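Local atomic coordinates of hypothetical protein (Bacteroides thetaiotaomicron, PDB entry 2OMK), a protein that probably transfers pyrophosphate from ATP to thiamine, forming the cofactor thiamine diphosphate. Residues I181-E192 with F217-V227. The protein carries 1 engineered substitution. Sequence-based numbering, arbitrary orientation.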
loop_
_atom_site.group_PDB
_atom_site.type_symbol
_atom_site.label_atom_id
_atom_site.label_comp_id
_atom_site.label_asym_id
_atom_site.label_seq_id
_atom_site.Cartn_x
_atom_site.Cartn_y
_atom_site.Cartn_z
ATOM N N ILE A 181 -1.563 12.590 -3.696
ATOM C CA ILE A 181 -0.516 13.233 -2.922
ATOM C C ILE A 181 -0.632 12.752 -1.481
ATOM O O ILE A 181 -1.697 12.864 -0.868
ATOM C CB ILE A 181 -0.636 14.778 -2.994
ATOM C CG1 ILE A 181 -0.461 15.248 -4.441
ATOM C CG2 ILE A 181 0.371 15.458 -2.040
ATOM C CD1 ILE A 181 -1.077 16.587 -4.736
ATOM N N ILE A 182 0.453 12.187 -0.967
ATOM C CA ILE A 182 0.508 11.728 0.420
ATOM C C ILE A 182 1.494 12.600 1.169
ATOM O O ILE A 182 2.655 12.736 0.766
ATOM C CB ILE A 182 0.943 10.238 0.561
ATOM C CG1 ILE A 182 0.212 9.317 -0.435
ATOM C CG2 ILE A 182 0.752 9.768 2.024
ATOM C CD1 ILE A 182 -1.302 9.272 -0.288
ATOM N N ASN A 183 1.023 13.197 2.258
ATOM C CA ASN A 183 1.817 14.160 2.990
ATOM C C ASN A 183 2.724 13.509 4.024
ATOM O O ASN A 183 2.309 12.625 4.775
ATOM C CB ASN A 183 0.924 15.224 3.637
ATOM C CG ASN A 183 1.690 16.491 3.990
ATOM O OD1 ASN A 183 2.841 16.682 3.575
ATOM N ND2 ASN A 183 1.050 17.372 4.746
ATOM N N PHE A 184 3.980 13.936 4.024
ATOM C CA PHE A 184 4.950 13.478 5.000
ATOM C C PHE A 184 5.512 14.682 5.757
ATOM O O PHE A 184 6.721 14.857 5.873
ATOM C CB PHE A 184 6.041 12.631 4.322
ATOM C CG PHE A 184 5.577 11.249 3.941
ATOM C CD1 PHE A 184 4.877 11.034 2.756
ATOM C CD2 PHE A 184 5.826 10.161 4.774
ATOM C CE1 PHE A 184 4.431 9.762 2.403
ATOM C CE2 PHE A 184 5.386 8.877 4.421
ATOM C CZ PHE A 184 4.689 8.680 3.233
ATOM N N GLY A 185 4.605 15.519 6.251
ATOM C CA GLY A 185 4.976 16.660 7.090
ATOM C C GLY A 185 5.176 17.973 6.353
ATOM O O GLY A 185 5.637 18.957 6.947
ATOM N N ALA A 186 4.833 18.001 5.066
ATOM C CA ALA A 186 4.953 19.227 4.283
ATOM C C ALA A 186 3.884 20.239 4.695
ATOM O O ALA A 186 2.810 19.871 5.187
ATOM C CB ALA A 186 4.892 18.938 2.796
ATOM N N LYS A 187 4.203 21.514 4.516
ATOM C CA LYS A 187 3.317 22.600 4.923
ATOM C C LYS A 187 3.184 23.626 3.808
ATOM O O LYS A 187 4.119 23.832 3.031
ATOM C CB LYS A 187 3.834 23.263 6.206
ATOM C CG LYS A 187 3.603 22.444 7.470
ATOM C CD LYS A 187 3.922 23.253 8.717
ATOM C CE LYS A 187 3.221 22.682 9.943
ATOM N NZ LYS A 187 3.347 23.578 11.135
ATOM N N GLY A 188 2.012 24.256 3.738
ATOM C CA GLY A 188 1.706 25.245 2.715
ATOM C C GLY A 188 1.430 24.647 1.344
ATOM O O GLY A 188 1.732 25.267 0.322
ATOM N N LEU A 189 0.856 23.445 1.320
ATOM C CA LEU A 189 0.605 22.751 0.054
ATOM C C LEU A 189 -0.364 23.526 -0.820
ATOM O O LEU A 189 -1.481 23.850 -0.402
ATOM C CB LEU A 189 0.099 21.315 0.282
ATOM C CG LEU A 189 1.152 20.241 0.591
ATOM C CD1 LEU A 189 0.503 18.973 1.128
ATOM C CD2 LEU A 189 2.017 19.902 -0.630
ATOM N N LYS A 190 0.089 23.839 -2.029
ATOM C CA LYS A 190 -0.762 24.436 -3.053
ATOM C C LYS A 190 -0.261 24.010 -4.419
ATOM O O LYS A 190 0.930 23.731 -4.607
ATOM C CB LYS A 190 -0.799 25.966 -2.945
ATOM C CG LYS A 190 0.519 26.671 -3.213
ATOM C CD LYS A 190 0.359 28.191 -3.133
ATOM C CE LYS A 190 1.675 28.916 -3.421
ATOM N NZ LYS A 190 1.561 30.388 -3.181
ATOM N N ALA A 191 -1.175 23.965 -5.371
ATOM C CA ALA A 191 -0.840 23.493 -6.695
ATOM C C ALA A 191 -1.491 24.325 -7.780
ATOM O O ALA A 191 -2.527 24.972 -7.557
ATOM C CB ALA A 191 -1.237 22.029 -6.841
ATOM N N GLU A 192 -0.853 24.299 -8.949
ATOM C CA GLU A 192 -1.435 24.758 -10.194
ATOM C C GLU A 192 -1.481 23.543 -11.113
ATOM O O GLU A 192 -0.533 22.751 -11.148
ATOM C CB GLU A 192 -0.571 25.844 -10.837
ATOM C CG GLU A 192 -0.519 27.157 -10.060
ATOM C CD GLU A 192 0.584 27.181 -9.022
ATOM O OE1 GLU A 192 1.747 26.887 -9.377
ATOM O OE2 GLU A 192 0.289 27.500 -7.847
ATOM N N PHE A 217 1.734 19.994 -14.113
ATOM C CA PHE A 217 1.262 20.590 -12.863
ATOM C C PHE A 217 2.429 20.857 -11.933
ATOM O O PHE A 217 3.493 20.259 -12.082
ATOM C CB PHE A 217 0.154 19.750 -12.191
ATOM C CG PHE A 217 0.601 18.388 -11.710
ATOM C CD1 PHE A 217 1.049 18.214 -10.402
ATOM C CD2 PHE A 217 0.519 17.275 -12.547
ATOM C CE1 PHE A 217 1.447 16.957 -9.936
ATOM C CE2 PHE A 217 0.911 16.006 -12.091
ATOM C CZ PHE A 217 1.382 15.854 -10.783
ATOM N N THR A 218 2.237 21.776 -10.991
ATOM C CA THR A 218 3.294 22.142 -10.060
ATOM C C THR A 218 2.738 22.156 -8.651
ATOM O O THR A 218 1.684 22.740 -8.403
ATOM C CB THR A 218 3.909 23.528 -10.398
ATOM O OG1 THR A 218 4.479 23.501 -11.715
ATOM C CG2 THR A 218 4.992 23.912 -9.392
ATOM N N ILE A 219 3.449 21.497 -7.740
ATOM C CA ILE A 219 3.089 21.491 -6.325
ATOM C C ILE A 219 4.112 22.339 -5.584
ATOM O O ILE A 219 5.320 22.185 -5.795
ATOM C CB ILE A 219 3.051 20.051 -5.733
ATOM C CG1 ILE A 219 1.993 19.199 -6.456
ATOM C CG2 ILE A 219 2.812 20.089 -4.197
ATOM C CD1 ILE A 219 2.103 17.714 -6.178
ATOM N N HIS A 220 3.612 23.257 -4.754
ATOM C CA HIS A 220 4.448 24.128 -3.929
ATOM C C HIS A 220 4.236 23.794 -2.465
ATOM O O HIS A 220 3.103 23.568 -2.030
ATOM C CB HIS A 220 4.080 25.604 -4.119
ATOM C CG HIS A 220 4.081 26.062 -5.544
ATOM N ND1 HIS A 220 5.193 26.606 -6.150
ATOM C CD2 HIS A 220 3.096 26.085 -6.473
ATOM C CE1 HIS A 220 4.895 26.934 -7.396
ATOM N NE2 HIS A 220 3.629 26.627 -7.616
ATOM N N CYS A 221 5.327 23.791 -1.706
ATOM C CA CYS A 221 5.271 23.615 -0.255
ATOM C C CYS A 221 6.662 23.693 0.344
ATOM O O CYS A 221 7.652 23.896 -0.367
ATOM C CB CYS A 221 4.657 22.258 0.112
ATOM S SG CYS A 221 5.717 20.852 -0.311
ATOM N N THR A 222 6.718 23.530 1.660
ATOM C CA THR A 222 7.959 23.268 2.365
ATOM C C THR A 222 7.812 21.936 3.070
ATOM O O THR A 222 6.882 21.742 3.846
ATOM C CB THR A 222 8.263 24.359 3.414
ATOM O OG1 THR A 222 8.263 25.638 2.773
ATOM C CG2 THR A 222 9.623 24.121 4.061
ATOM N N GLY A 223 8.731 21.018 2.797
ATOM C CA GLY A 223 8.715 19.724 3.454
ATOM C C GLY A 223 8.567 18.590 2.460
ATOM O O GLY A 223 8.645 18.794 1.246
ATOM N N GLU A 224 8.338 17.400 2.994
ATOM C CA GLU A 224 8.414 16.170 2.212
ATOM C C GLU A 224 7.032 15.613 1.946
ATOM O O GLU A 224 6.138 15.701 2.789
ATOM C CB GLU A 224 9.266 15.135 2.953
ATOM C CG GLU A 224 10.782 15.332 2.780
ATOM C CD GLU A 224 11.387 16.334 3.749
ATOM O OE1 GLU A 224 11.172 16.196 4.973
ATOM O OE2 GLU A 224 12.102 17.251 3.285
ATOM N N TYR A 225 6.861 15.047 0.760
ATOM C CA TYR A 225 5.622 14.376 0.422
ATOM C C TYR A 225 5.890 13.330 -0.634
ATOM O O TYR A 225 7.010 13.193 -1.128
ATOM C CB TYR A 225 4.552 15.369 -0.055
ATOM C CG TYR A 225 4.966 16.293 -1.186
ATOM C CD1 TYR A 225 4.464 16.119 -2.476
ATOM C CD2 TYR A 225 5.851 17.353 -0.961
ATOM C CE1 TYR A 225 4.834 16.980 -3.517
ATOM C CE2 TYR A 225 6.224 18.208 -1.987
ATOM C CZ TYR A 225 5.705 18.030 -3.257
ATOM O OH TYR A 225 6.083 18.891 -4.265
ATOM N N LEU A 226 4.849 12.590 -0.965
ATOM C CA LEU A 226 4.946 11.529 -1.940
ATOM C C LEU A 226 3.843 11.748 -2.970
ATOM O O LEU A 226 2.706 12.078 -2.612
ATOM C CB LEU A 226 4.756 10.211 -1.210
ATOM C CG LEU A 226 4.948 8.843 -1.841
ATOM C CD1 LEU A 226 6.386 8.638 -2.289
ATOM C CD2 LEU A 226 4.577 7.835 -0.775
ATOM N N VAL A 227 4.186 11.588 -4.244
ATOM C CA VAL A 227 3.215 11.685 -5.333
ATOM C C VAL A 227 3.067 10.309 -5.986
ATOM O O VAL A 227 4.066 9.651 -6.276
ATOM C CB VAL A 227 3.621 12.759 -6.379
ATOM C CG1 VAL A 227 2.666 12.766 -7.570
ATOM C CG2 VAL A 227 3.648 14.156 -5.728
HETATM O O HOH W 1 8.384 17.083 5.728
HETATM O O HOH W 2 7.284 21.507 6.675
HETATM O O HOH W 3 5.798 26.731 2.311
#
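H220 and E192 meet diagonally on one face of the antiparallel strands 189-192 and 217-221; H220 is paired with K190 and E192 with T218. From E192, CB leads to CG, which lies beside the backbone N (chi1 -67°). The chain then bends (chi2 88°), and this swings the carboxylate back over the neighbouring strand. CD comes close to the edge of the H220 ring. OE1 takes a hydrogen bond from H220 NE2 at 2.6 Å through its syn lone pair, close to the ring plane. OE2 lies beside H220 CD2 at 3.4 Å. The carboxylate and ring planes are 41° apart. CG of K190 packs on H220 CB at 3.8 Å.

The opposite face of these strands is apolar. CD1 of I181 meets CD1 of I219 tip to tip at 3.7 Å. L189 CD2 touches both I219 CG2 and C221 CB.

Both segments turn a corner. Backbone bonds run both ways in the pairs E192-T218, K190-H220 and K187-T222, and again beyond the corner in I182-L226. A register shift between K187 and K190 marks a beta bulge. N183 OD1 accepts from A186 N, an Asx motif. Separately, ND2 donates to A186 O. G223 passes close to A186, CA to CA 3.9 Å. At the corner, F184 lies alongside L226, with CE1 3.7 Å from L226 CB. W204 of the second subunit meets the F184 ring.

The corners link the long mixed sheet to the three-stranded sheet, within the substrate-binding region. H220 ND1 bonds weakly to T168 OG1. A neutral ring can supply the NE2 proton; the carboxylate would probably also stabilise the protonated form.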